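Side-chain contacts in muramoyltetrapeptide carboxypeptidase (PDB 6UUK), which probably trims cell-wall murein tetrapeptides as a serine-type LD-carboxypeptidase of the peptidase S66 family: residues G221-L226 against Y253-M258; Q261-E264 against L268-Q271; G277-F282 against Y291-M296; W299-S302 against P307-T310; H330-S333 against I338-D341. One frame throughout, in Å; residues are numbered along the deposited sequence.

Contact 1: residues G221-L226 against Y253-M258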
# COMPACT_ATOMS: atom_id res chain seq x y z
N GLY B 221 2.65 -13.61 3.17
CA GLY B 221 2.21 -13.81 1.81
C GLY B 221 2.62 -12.69 0.88
O GLY B 221 3.82 -12.43 0.70
N ASN B 222 1.64 -12.03 0.27
CA ASN B 222 1.93 -10.93 -0.64
C ASN B 222 2.21 -9.65 0.15
O ASN B 222 1.47 -9.32 1.08
CB ASN B 222 0.75 -10.71 -1.60
CG ASN B 222 1.03 -9.64 -2.63
OD1 ASN B 222 0.68 -8.48 -2.44
ND2 ASN B 222 1.66 -10.03 -3.73
N LEU B 223 3.28 -8.95 -0.22
CA LEU B 223 3.69 -7.77 0.53
C LEU B 223 2.67 -6.65 0.40
O LEU B 223 2.42 -5.92 1.37
CB LEU B 223 5.07 -7.30 0.06
CG LEU B 223 5.61 -6.04 0.74
CD1 LEU B 223 5.73 -6.25 2.24
CD2 LEU B 223 6.95 -5.65 0.14
N THR B 224 2.07 -6.49 -0.78
CA THR B 224 1.08 -5.42 -0.97
C THR B 224 -0.17 -5.69 -0.14
O THR B 224 -0.77 -4.75 0.40
CB THR B 224 0.74 -5.28 -2.45
OG1 THR B 224 1.94 -5.05 -3.20
CG2 THR B 224 -0.22 -4.12 -2.67
N MSE B 225 -0.58 -6.95 -0.03
CA MSE B 225 -1.78 -7.30 0.71
C MSE B 225 -1.53 -7.26 2.22
O MSE B 225 -2.45 -7.02 3.00
CB MSE B 225 -2.28 -8.69 0.29
CG MSE B 225 -2.37 -8.86 -1.21
SE MSE B 225 -3.42 -7.46 -2.07
CE MSE B 225 -2.87 -7.76 -3.92
N LEU B 226 -0.28 -7.50 2.62
CA LEU B 226 0.06 -7.43 4.04
C LEU B 226 0.15 -5.98 4.51
O LEU B 226 -0.36 -5.64 5.58
CB LEU B 226 1.37 -8.17 4.31
CG LEU B 226 1.29 -9.70 4.28
CD1 LEU B 226 2.66 -10.31 4.52
CD2 LEU B 226 0.29 -10.19 5.31
N TYR B 253 12.29 0.33 -3.92
CA TYR B 253 11.86 1.38 -3.00
C TYR B 253 10.40 1.20 -2.59
O TYR B 253 10.02 1.56 -1.48
CB TYR B 253 12.09 2.77 -3.60
CG TYR B 253 11.02 3.26 -4.56
CD1 TYR B 253 9.93 3.99 -4.09
CD2 TYR B 253 11.11 3.03 -5.92
CE1 TYR B 253 8.95 4.45 -4.96
CE2 TYR B 253 10.15 3.48 -6.80
CZ TYR B 253 9.07 4.19 -6.31
OH TYR B 253 8.10 4.65 -7.18
N ARG B 254 9.58 0.64 -3.49
CA ARG B 254 8.22 0.28 -3.10
C ARG B 254 8.21 -0.90 -2.14
O ARG B 254 7.30 -1.02 -1.31
CB ARG B 254 7.38 -0.05 -4.34
CG ARG B 254 7.42 1.02 -5.42
CD ARG B 254 6.61 0.59 -6.64
NE ARG B 254 6.75 1.53 -7.75
CZ ARG B 254 5.95 2.56 -7.96
NH1 ARG B 254 4.94 2.80 -7.14
NH2 ARG B 254 6.15 3.36 -9.00
N VAL B 255 9.22 -1.78 -2.23
CA VAL B 255 9.33 -2.89 -1.30
C VAL B 255 9.75 -2.38 0.08
O VAL B 255 9.18 -2.77 1.10
CB VAL B 255 10.32 -3.94 -1.83
CG1 VAL B 255 10.43 -5.11 -0.86
CG2 VAL B 255 9.88 -4.42 -3.21
N GLU B 256 10.75 -1.49 0.11
CA GLU B 256 11.19 -0.92 1.38
C GLU B 256 10.10 -0.08 2.02
O GLU B 256 10.00 -0.02 3.25
CB GLU B 256 12.44 -0.07 1.17
CG GLU B 256 13.19 0.28 2.44
CD GLU B 256 14.31 1.26 2.20
OE1 GLU B 256 14.03 2.47 2.09
OE2 GLU B 256 15.48 0.83 2.11
N ARG B 257 9.27 0.58 1.21
CA ARG B 257 8.20 1.41 1.74
C ARG B 257 7.18 0.58 2.50
O ARG B 257 6.84 0.88 3.65
CB ARG B 257 7.54 2.18 0.60
CG ARG B 257 6.44 3.13 1.02
CD ARG B 257 5.89 3.87 -0.18
NE ARG B 257 5.47 2.95 -1.23
CZ ARG B 257 5.20 3.31 -2.48
NH1 ARG B 257 5.30 4.58 -2.85
NH2 ARG B 257 4.83 2.39 -3.37
N MSE B 258 6.68 -0.49 1.88
CA MSE B 258 5.69 -1.35 2.51
C MSE B 258 6.27 -2.11 3.69
O MSE B 258 5.57 -2.44 4.64
CB MSE B 258 5.10 -2.31 1.48
CG MSE B 258 4.27 -1.62 0.41
SE MSE B 258 3.60 -2.84 -0.95
CE MSE B 258 2.46 -1.59 -1.93

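Contact 2: residues Q261-E264 against L268-Q271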
# COMPACT_ATOMS: atom_id res chain seq x y z
N GLN B 261 6.09 0.26 6.60
CA GLN B 261 4.77 0.30 7.21
C GLN B 261 4.58 -0.85 8.19
O GLN B 261 4.03 -0.66 9.28
CB GLN B 261 3.69 0.27 6.13
CG GLN B 261 2.27 0.34 6.68
CD GLN B 261 1.22 0.41 5.59
OE1 GLN B 261 1.49 0.10 4.43
NE2 GLN B 261 0.02 0.83 5.96
N LEU B 262 5.04 -2.04 7.81
CA LEU B 262 5.00 -3.17 8.74
C LEU B 262 5.96 -2.98 9.91
O LEU B 262 5.76 -3.60 10.96
CB LEU B 262 5.33 -4.47 8.01
CG LEU B 262 4.45 -4.79 6.79
CD1 LEU B 262 4.86 -6.11 6.16
CD2 LEU B 262 2.98 -4.81 7.18
N ASP B 263 7.00 -2.16 9.75
CA ASP B 263 7.91 -1.90 10.86
C ASP B 263 7.40 -0.78 11.76
O ASP B 263 7.46 -0.90 12.99
CB ASP B 263 9.30 -1.57 10.32
CG ASP B 263 10.29 -1.24 11.43
OD1 ASP B 263 10.63 -2.15 12.22
OD2 ASP B 263 10.73 -0.08 11.50
N GLU B 264 6.88 0.30 11.17
CA GLU B 264 6.33 1.39 11.97
C GLU B 264 5.07 0.96 12.71
O GLU B 264 4.82 1.42 13.84
CB GLU B 264 6.05 2.61 11.09
CG GLU B 264 7.30 3.26 10.53
CD GLU B 264 8.15 3.91 11.61
OE1 GLU B 264 7.59 4.29 12.66
OE2 GLU B 264 9.37 4.04 11.41
N LEU B 268 6.97 -6.03 12.60
CA LEU B 268 8.25 -6.70 12.42
C LEU B 268 9.03 -6.83 13.72
O LEU B 268 9.88 -7.72 13.85
CB LEU B 268 9.10 -5.94 11.39
CG LEU B 268 8.43 -5.66 10.04
CD1 LEU B 268 9.41 -5.01 9.08
CD2 LEU B 268 7.86 -6.94 9.44
N LYS B 269 8.75 -5.97 14.70
CA LYS B 269 9.51 -5.99 15.95
C LYS B 269 9.21 -7.24 16.78
O LYS B 269 10.05 -7.67 17.57
CB LYS B 269 9.22 -4.74 16.77
CG LYS B 269 9.37 -3.44 15.99
CD LYS B 269 8.92 -2.25 16.82
CE LYS B 269 8.94 -0.96 16.02
NZ LYS B 269 10.30 -0.63 15.52
N LYS B 270 8.03 -7.83 16.61
CA LYS B 270 7.62 -8.97 17.41
C LYS B 270 8.05 -10.31 16.81
O LYS B 270 8.19 -11.28 17.56
CB LYS B 270 6.10 -8.97 17.60
CG LYS B 270 5.51 -7.60 17.85
CD LYS B 270 4.01 -7.69 18.12
CE LYS B 270 3.35 -6.32 18.03
NZ LYS B 270 4.03 -5.31 18.89
N GLN B 271 8.25 -10.37 15.50
CA GLN B 271 8.58 -11.63 14.85
C GLN B 271 10.01 -12.05 15.19
O GLN B 271 10.82 -11.27 15.69
CB GLN B 271 8.39 -11.52 13.34
CG GLN B 271 7.07 -10.88 12.93
CD GLN B 271 5.87 -11.61 13.48
OE1 GLN B 271 5.83 -12.84 13.49
NE2 GLN B 271 4.88 -10.86 13.95

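Contact 3: residues G277-F282 against Y291-M296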
# COMPACT_ATOMS: atom_id res chain seq x y z
N GLY B 277 10.77 -13.70 -0.05
CA GLY B 277 10.49 -14.56 -1.18
C GLY B 277 10.97 -13.96 -2.48
O GLY B 277 11.93 -13.18 -2.52
N HIS B 278 10.29 -14.32 -3.57
CA HIS B 278 10.65 -13.82 -4.89
C HIS B 278 10.09 -12.41 -5.09
O HIS B 278 8.89 -12.17 -4.91
CB HIS B 278 10.13 -14.75 -5.98
CG HIS B 278 10.97 -15.97 -6.18
ND1 HIS B 278 12.28 -15.91 -6.58
CD2 HIS B 278 10.67 -17.29 -6.05
CE1 HIS B 278 12.77 -17.14 -6.68
NE2 HIS B 278 11.81 -17.99 -6.37
N PHE B 279 10.97 -11.48 -5.46
CA PHE B 279 10.60 -10.13 -5.88
C PHE B 279 11.15 -9.97 -7.29
O PHE B 279 12.30 -9.57 -7.48
CB PHE B 279 11.15 -9.07 -4.92
CG PHE B 279 10.50 -9.07 -3.57
CD1 PHE B 279 9.43 -8.23 -3.30
CD2 PHE B 279 10.96 -9.91 -2.57
CE1 PHE B 279 8.83 -8.22 -2.06
CE2 PHE B 279 10.36 -9.91 -1.32
CZ PHE B 279 9.29 -9.07 -1.06
N SER B 280 10.33 -10.30 -8.28
CA SER B 280 10.77 -10.40 -9.67
C SER B 280 10.17 -9.28 -10.51
O SER B 280 9.28 -8.54 -10.07
CB SER B 280 10.39 -11.77 -10.25
OG SER B 280 8.99 -11.98 -10.18
N GLU B 281 10.68 -9.17 -11.74
CA GLU B 281 10.24 -8.19 -12.73
C GLU B 281 10.37 -6.76 -12.19
O GLU B 281 9.39 -6.10 -11.84
CB GLU B 281 8.80 -8.50 -13.18
CG GLU B 281 8.68 -9.81 -13.91
CD GLU B 281 7.28 -10.09 -14.39
OE1 GLU B 281 6.34 -9.41 -13.92
OE2 GLU B 281 7.10 -10.98 -15.24
N PHE B 282 11.62 -6.31 -12.14
CA PHE B 282 11.94 -4.97 -11.70
C PHE B 282 12.11 -4.06 -12.91
O PHE B 282 12.04 -4.49 -14.06
CB PHE B 282 13.21 -4.97 -10.85
CG PHE B 282 13.02 -5.52 -9.48
CD1 PHE B 282 11.77 -5.95 -9.05
CD2 PHE B 282 14.09 -5.60 -8.60
CE1 PHE B 282 11.60 -6.46 -7.79
CE2 PHE B 282 13.92 -6.11 -7.33
CZ PHE B 282 12.67 -6.54 -6.92
N TYR B 291 21.15 2.26 -6.43
CA TYR B 291 20.11 1.71 -5.57
C TYR B 291 19.46 0.51 -6.25
O TYR B 291 19.07 0.58 -7.42
CB TYR B 291 19.06 2.78 -5.25
CG TYR B 291 18.05 2.34 -4.21
CD1 TYR B 291 16.86 1.73 -4.57
CD2 TYR B 291 18.30 2.55 -2.86
CE1 TYR B 291 15.95 1.33 -3.62
CE2 TYR B 291 17.39 2.15 -1.90
CZ TYR B 291 16.21 1.54 -2.29
OH TYR B 291 15.30 1.15 -1.33
N ASP B 292 19.33 -0.58 -5.51
CA ASP B 292 18.74 -1.81 -6.03
C ASP B 292 18.24 -2.63 -4.85
O ASP B 292 17.95 -2.09 -3.78
CB ASP B 292 19.77 -2.56 -6.90
CG ASP B 292 21.12 -2.70 -6.22
OD1 ASP B 292 21.24 -2.29 -5.04
OD2 ASP B 292 22.05 -3.21 -6.86
N PHE B 293 18.13 -3.95 -5.05
CA PHE B 293 17.67 -4.82 -3.98
C PHE B 293 18.73 -5.01 -2.91
O PHE B 293 18.40 -5.12 -1.72
CB PHE B 293 17.24 -6.17 -4.54
CG PHE B 293 16.27 -6.92 -3.67
CD1 PHE B 293 14.90 -6.81 -3.88
CD2 PHE B 293 16.72 -7.72 -2.64
CE1 PHE B 293 14.01 -7.50 -3.09
CE2 PHE B 293 15.83 -8.41 -1.84
CZ PHE B 293 14.47 -8.30 -2.06
N ASN B 294 20.01 -5.04 -3.30
CA ASN B 294 21.08 -5.21 -2.32
C ASN B 294 21.21 -3.98 -1.43
O ASN B 294 21.39 -4.11 -0.21
CB ASN B 294 22.40 -5.50 -3.03
CG ASN B 294 22.40 -6.85 -3.72
OD1 ASN B 294 21.77 -7.80 -3.27
ND2 ASN B 294 23.12 -6.94 -4.83
N ALA B 295 21.14 -2.78 -2.02
CA ALA B 295 21.22 -1.56 -1.22
C ALA B 295 20.01 -1.40 -0.31
O ALA B 295 20.12 -0.80 0.77
CB ALA B 295 21.36 -0.34 -2.13
N MSE B 296 18.86 -1.93 -0.72
CA MSE B 296 17.66 -1.88 0.11
C MSE B 296 17.74 -2.92 1.22
O MSE B 296 17.35 -2.65 2.36
CB MSE B 296 16.42 -2.12 -0.75
CG MSE B 296 15.10 -2.03 0.01
SE MSE B 296 14.52 -3.71 0.81
CE MSE B 296 14.17 -4.72 -0.82

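Contact 4: residues W299-S302 against P307-T310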
# COMPACT_ATOMS: atom_id res chain seq x y z
N TRP B 299 20.13 -1.68 3.90
CA TRP B 299 19.48 -0.67 4.72
C TRP B 299 18.38 -1.27 5.59
O TRP B 299 18.14 -0.80 6.70
CB TRP B 299 18.91 0.44 3.84
CG TRP B 299 18.41 1.62 4.61
CD1 TRP B 299 19.10 2.76 4.93
CD2 TRP B 299 17.10 1.79 5.17
NE1 TRP B 299 18.31 3.62 5.65
CE2 TRP B 299 17.07 3.05 5.81
CE3 TRP B 299 15.95 1.00 5.20
CZ2 TRP B 299 15.94 3.53 6.46
CZ3 TRP B 299 14.82 1.48 5.85
CH2 TRP B 299 14.83 2.73 6.47
N LEU B 300 17.71 -2.32 5.09
CA LEU B 300 16.67 -2.97 5.87
C LEU B 300 17.26 -3.70 7.07
O LEU B 300 16.74 -3.60 8.19
CB LEU B 300 15.88 -3.93 4.99
CG LEU B 300 14.69 -4.64 5.64
CD1 LEU B 300 13.54 -3.67 5.85
CD2 LEU B 300 14.24 -5.83 4.80
N ARG B 301 18.35 -4.44 6.86
CA ARG B 301 18.97 -5.18 7.96
C ARG B 301 19.60 -4.24 8.99
O ARG B 301 19.67 -4.59 10.17
CB ARG B 301 20.02 -6.14 7.41
CG ARG B 301 19.42 -7.32 6.64
CD ARG B 301 20.47 -8.09 5.87
NE ARG B 301 19.92 -9.30 5.27
CZ ARG B 301 20.57 -10.05 4.38
NH1 ARG B 301 21.78 -9.72 3.98
NH2 ARG B 301 19.99 -11.14 3.89
N SER B 302 20.04 -3.05 8.56
CA SER B 302 20.54 -2.08 9.52
C SER B 302 19.41 -1.45 10.32
O SER B 302 19.60 -1.12 11.50
CB SER B 302 21.35 -1.00 8.80
OG SER B 302 22.48 -1.55 8.15
N PRO B 307 16.55 -10.76 12.27
CA PRO B 307 17.33 -11.17 11.10
C PRO B 307 16.46 -11.32 9.86
O PRO B 307 15.32 -11.77 9.93
CB PRO B 307 17.92 -12.52 11.53
CG PRO B 307 16.96 -13.04 12.55
CD PRO B 307 16.46 -11.82 13.28
N VAL B 308 17.02 -10.91 8.72
CA VAL B 308 16.33 -10.98 7.44
C VAL B 308 17.01 -12.04 6.59
O VAL B 308 18.21 -11.94 6.30
CB VAL B 308 16.33 -9.62 6.72
CG1 VAL B 308 15.61 -9.72 5.39
CG2 VAL B 308 15.68 -8.56 7.61
N VAL B 309 16.26 -13.06 6.19
CA VAL B 309 16.76 -14.18 5.40
C VAL B 309 16.13 -14.11 4.02
O VAL B 309 14.91 -13.95 3.89
CB VAL B 309 16.47 -15.52 6.08
CG1 VAL B 309 16.93 -16.68 5.21
CG2 VAL B 309 17.13 -15.58 7.45
N THR B 310 16.96 -14.23 2.99
CA THR B 310 16.51 -14.16 1.60
C THR B 310 16.67 -15.51 0.92
O THR B 310 17.29 -16.44 1.46
CB THR B 310 17.29 -13.09 0.83
OG1 THR B 310 18.65 -13.52 0.65
CG2 THR B 310 17.28 -11.77 1.59

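Contact 5: residues H330-S333 against I338-D341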
# COMPACT_ATOMS: atom_id res chain seq x y z
N HIS B 330 10.44 -24.00 11.23
CA HIS B 330 11.76 -24.10 11.84
C HIS B 330 12.77 -23.58 10.82
O HIS B 330 13.12 -24.29 9.87
CB HIS B 330 12.07 -25.54 12.25
CG HIS B 330 13.37 -25.69 12.98
ND1 HIS B 330 14.10 -24.62 13.43
CD2 HIS B 330 14.07 -26.80 13.33
CE1 HIS B 330 15.20 -25.05 14.04
NE2 HIS B 330 15.20 -26.37 13.99
N LEU B 331 13.23 -22.35 11.00
CA LEU B 331 14.13 -21.70 10.06
C LEU B 331 15.57 -21.92 10.49
O LEU B 331 15.94 -21.65 11.63
CB LEU B 331 13.83 -20.21 9.95
CG LEU B 331 14.68 -19.42 8.95
CD1 LEU B 331 14.54 -20.00 7.55
CD2 LEU B 331 14.28 -17.95 8.97
N MSE B 332 16.39 -22.41 9.56
CA MSE B 332 17.80 -22.66 9.82
C MSE B 332 18.67 -22.19 8.66
O MSE B 332 18.48 -22.62 7.52
CB MSE B 332 18.04 -24.15 10.08
CG MSE B 332 17.38 -24.68 11.33
SE MSE B 332 17.34 -26.63 11.38
CE MSE B 332 16.15 -26.94 9.87
N SER B 333 19.62 -21.30 8.95
CA SER B 333 20.55 -20.78 7.95
C SER B 333 21.98 -21.06 8.41
O SER B 333 22.34 -20.73 9.55
CB SER B 333 20.34 -19.28 7.73
OG SER B 333 20.46 -18.56 8.94
N ILE B 338 20.29 -22.76 3.67
CA ILE B 338 19.09 -22.38 4.41
C ILE B 338 18.06 -23.49 4.28
O ILE B 338 17.86 -24.04 3.19
CB ILE B 338 18.52 -21.04 3.90
CG1 ILE B 338 19.64 -20.02 3.73
CG2 ILE B 338 17.48 -20.51 4.87
CD1 ILE B 338 19.19 -18.69 3.19
N GLN B 339 17.41 -23.81 5.40
CA GLN B 339 16.43 -24.89 5.45
C GLN B 339 15.24 -24.44 6.29
O GLN B 339 15.42 -23.79 7.33
CB GLN B 339 17.04 -26.17 6.04
CG GLN B 339 16.10 -27.35 6.10
CD GLN B 339 16.81 -28.64 6.48
OE1 GLN B 339 18.00 -28.80 6.22
NE2 GLN B 339 16.08 -29.56 7.10
N LEU B 340 14.04 -24.77 5.84
CA LEU B 340 12.80 -24.36 6.50
C LEU B 340 11.88 -25.57 6.64
O LEU B 340 11.25 -25.99 5.66
CB LEU B 340 12.11 -23.24 5.72
CG LEU B 340 10.82 -22.69 6.31
CD1 LEU B 340 11.09 -22.00 7.64
CD2 LEU B 340 10.14 -21.74 5.33
N ASP B 341 11.82 -26.13 7.84
CA ASP B 341 10.91 -27.23 8.14
C ASP B 341 9.60 -26.68 8.68
O ASP B 341 9.59 -25.79 9.52
CB ASP B 341 11.54 -28.19 9.15
CG ASP B 341 12.89 -28.72 8.71
OD1 ASP B 341 13.15 -28.72 7.49
OD2 ASP B 341 13.68 -29.13 9.58

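Contact 1: residues G221-L226 against Y253-M258
L223 and T224, in the first turn of helix 223-228, both lean on the selenomethionine M258 of helix 252-264. The branch point of the leucine does the inner work: its CG lies 3.8 Å from M258 CB, while its CD2 runs on to V255 CG1 at 3.7 Å, L223 and V255 crossing at about a right angle. With CG of L223 anti to the backbone N (chi1 179°), the isobutyl group is carried straight out into the interface. M258 answers with a chain extended beyond CG, laying SE beside T224, 3.6 Å from OG1, and CE 3.8 Å from T224 CG2. The hydroxyl of T224 finds its polar partner elsewhere, in a hydrogen bond with D247 OD2. Just before L223, N222 caps the helix: its OD1 accepts from M225 N at 3.1 Å, on a lone pair in the carbonyl plane. ND2 of the same N222 reaches E246 OE1 in a weak hydrogen bond. An N-cap asparagine at the junction of strand 213-222 with its helix thus places this helix packing beside E246, the predicted charge-relay glutamate of the S66 active site.

Contact 2: residues Q261-E264 against L268-Q271
L268 folds back against L262 and D263 in the last turn of helix 252-264, and three kinds of interaction share the work. The first is a backbone hydrogen bond: L268 N donates to L262 O at 3.2 Å, from well above the carbonyl plane. The second is apolar. L268 splits its two methyls between neighbouring helix residues, CD2 resting 3.8 Å from L262 CB and CD1 lying 3.7 Å from D263 CB, while CG sits close to the L262 carbonyl group. Its chi1 of -53° sets CG anti to the carbonyl carbon and so turns the fork back toward the helix. Shortened to an alanine, this residue would probably leave the CB atoms of L262 and D263 without their methyl partners and open a gap beside the helix end. The third kind is electrostatic and looser. K269 runs extended and then bends at its last torsion, bringing NZ to 3.6 Å from D263 OD1, a long salt bridge, with CE 3.4 Å from D263 O. The other carboxylate oxygen of D263 forms a long, weak ion pair with R303. In the fold, the contact draws the loop after helix 252-264 against the helix just before strand 273-280 begins. L262 also packs on L223 of helix 223-228, L268 touches L304 beyond helix 293-303, and the neighbouring E264 is hydrogen-bonded to W234 of the second subunit.

Contact 3: residues G277-F282 against Y291-M296
F293 is the ring on which F279 and F282 converge, at the start of the helix in a beta-alpha-beta unit made of strand 273-280, helix 293-303 and strand 308-310. With CG anti to the backbone N (chi1 -157°), F293 projects from the first turn of the helix toward the end of the strand. All three rings are partly exposed, and the two halves of the contact differ mainly in what surrounds them. On the better-backed side, CE1 of F293 lies 3.7 Å from F279 CB, and its CZ comes to 3.9 Å from F279 CD2. The two ring planes meet obliquely at 44°, with centroids 5.7 Å apart. Behind this pair F279 also packs on V255 of helix 252-264 and on V245 and D247 of strand 242-248, and its side chain lies about 5 Å from that of E246, a predicted member of the charge relay. F282 touches F293 just as closely, but from a loop after the strand: it brings its ring edge to F293, with F293 CD1 near the plane of the F282 ring and 3.7 Å from CE2. Next to the exposed E281, this end is the more solvent-facing one, though P252 supplies F282 with a further neighbour. Within the helix, M296 curls back so that its CE lies 3.6 Å above one face of the F293 ring, offset toward the rim. Just before F293, D292 caps the helix: D292 OD1 accepts from A295 N at 3.1 Å with a nearly straight N-H...O angle of 165°.

Contact 4: residues W299-S302 against P307-T310
R301 sets off with CG anti to its carbonyl carbon (chi1 -70°) and stays extended as far as NE, a shape that carries the guanidinium along V308 to the backbone of strand 308-310. L300, its CG anti to the backbone N, enters beside it, and its CD2 meets V308 CG1 at a loose 4.2 Å. The arginine works twice. Its aliphatic part packs CG 3.9 Å from V308 CB, and its charged end offers V308 O two weak hydrogen bonds, from NE at 3.3 Å and from NH2 at 3.1 Å. V308 CB lies at the guanidinium edge, in plane, while T310 CG2 approaches NH2 obliquely at 3.6 Å. The T310 hydroxyl is engaged by S206 and N209, and NH1 of R301 adds a weak bond to D208 O. These contacts lay helix 293-303 on strand 308-310, an outermost strand of the seven-stranded mixed sheet within this chain, completing a beta-alpha-beta unit. With a methionine in place of the arginine, V308 O would probably lose both donors and D208 O its weak one. Two weak, bent bonds converge on V308 O and a third weak one goes to D208 O, so the cation holds backbone carbonyls by diffuse attraction, with no single strong bond.

Contact 5: residues H330-S333 against I338-D341
H330-S333 and I338-D341 run antiparallel as the two arms of a beta hairpin, their axes 4.6 Å apart at closest and 171° between directions. H330 with D341 and M332 with Q339 are the hydrogen-bonded pairs. In the latter, M332 N donates to Q339 O at 2.8 Å, and Q339 N returns a bond to M332 O at 2.7 Å. L331 with L340 and S333 with I338 are the non-hydrogen-bonded pairs. On the face carrying L331, L331 CD1 touches L340 CD1 and I338 CG2, each at 4.0 Å. S333 OG, on that face too, is hydrogen-bonded to V212 N and P210 O. The other face is more polar. M332 bends at its last torsion (chi3 -65°), swinging CE across to 3.8 Å from Q339 CG and 3.3 Å from D341 OD2. Q339 NE2 donates to D341 OD1, on its syn lone pair, at 3.1 Å and a nearly straight 170°, the oxygen lying in the amide plane. M332 CG sits over one face of the H330 ring, toward its rim, and H330 ND1 is hydrogen-bonded to V214 O. The hairpin is thus two-sided: leucine and isoleucine methyls face V309 of strand 308-310, while the Q339 amide probably helps fix the rotation of the D341 carboxylate.

Followed from the N terminus, the five contacts close one after another; none nests within or crosses another. Contact 1 closes the path from strand 213-222 through strand 242-248 to helix 252-264, and contact 2 then shuts the short turn at that helix's end. L226 O and the L262 side chain pack together where the two meet. Contact 3 closes the loop between strand 273-280 and helix 293-303, and touches contact 1 through E256 with M296. Contact 4 closes the short turn from helix 293-303 into strand 308-310. Contact 5 closes the final hairpin and meets contact 4 where V309 packs on L331 and I338. Contacts 1, 3, 4 and 5 all reach one mixed sheet.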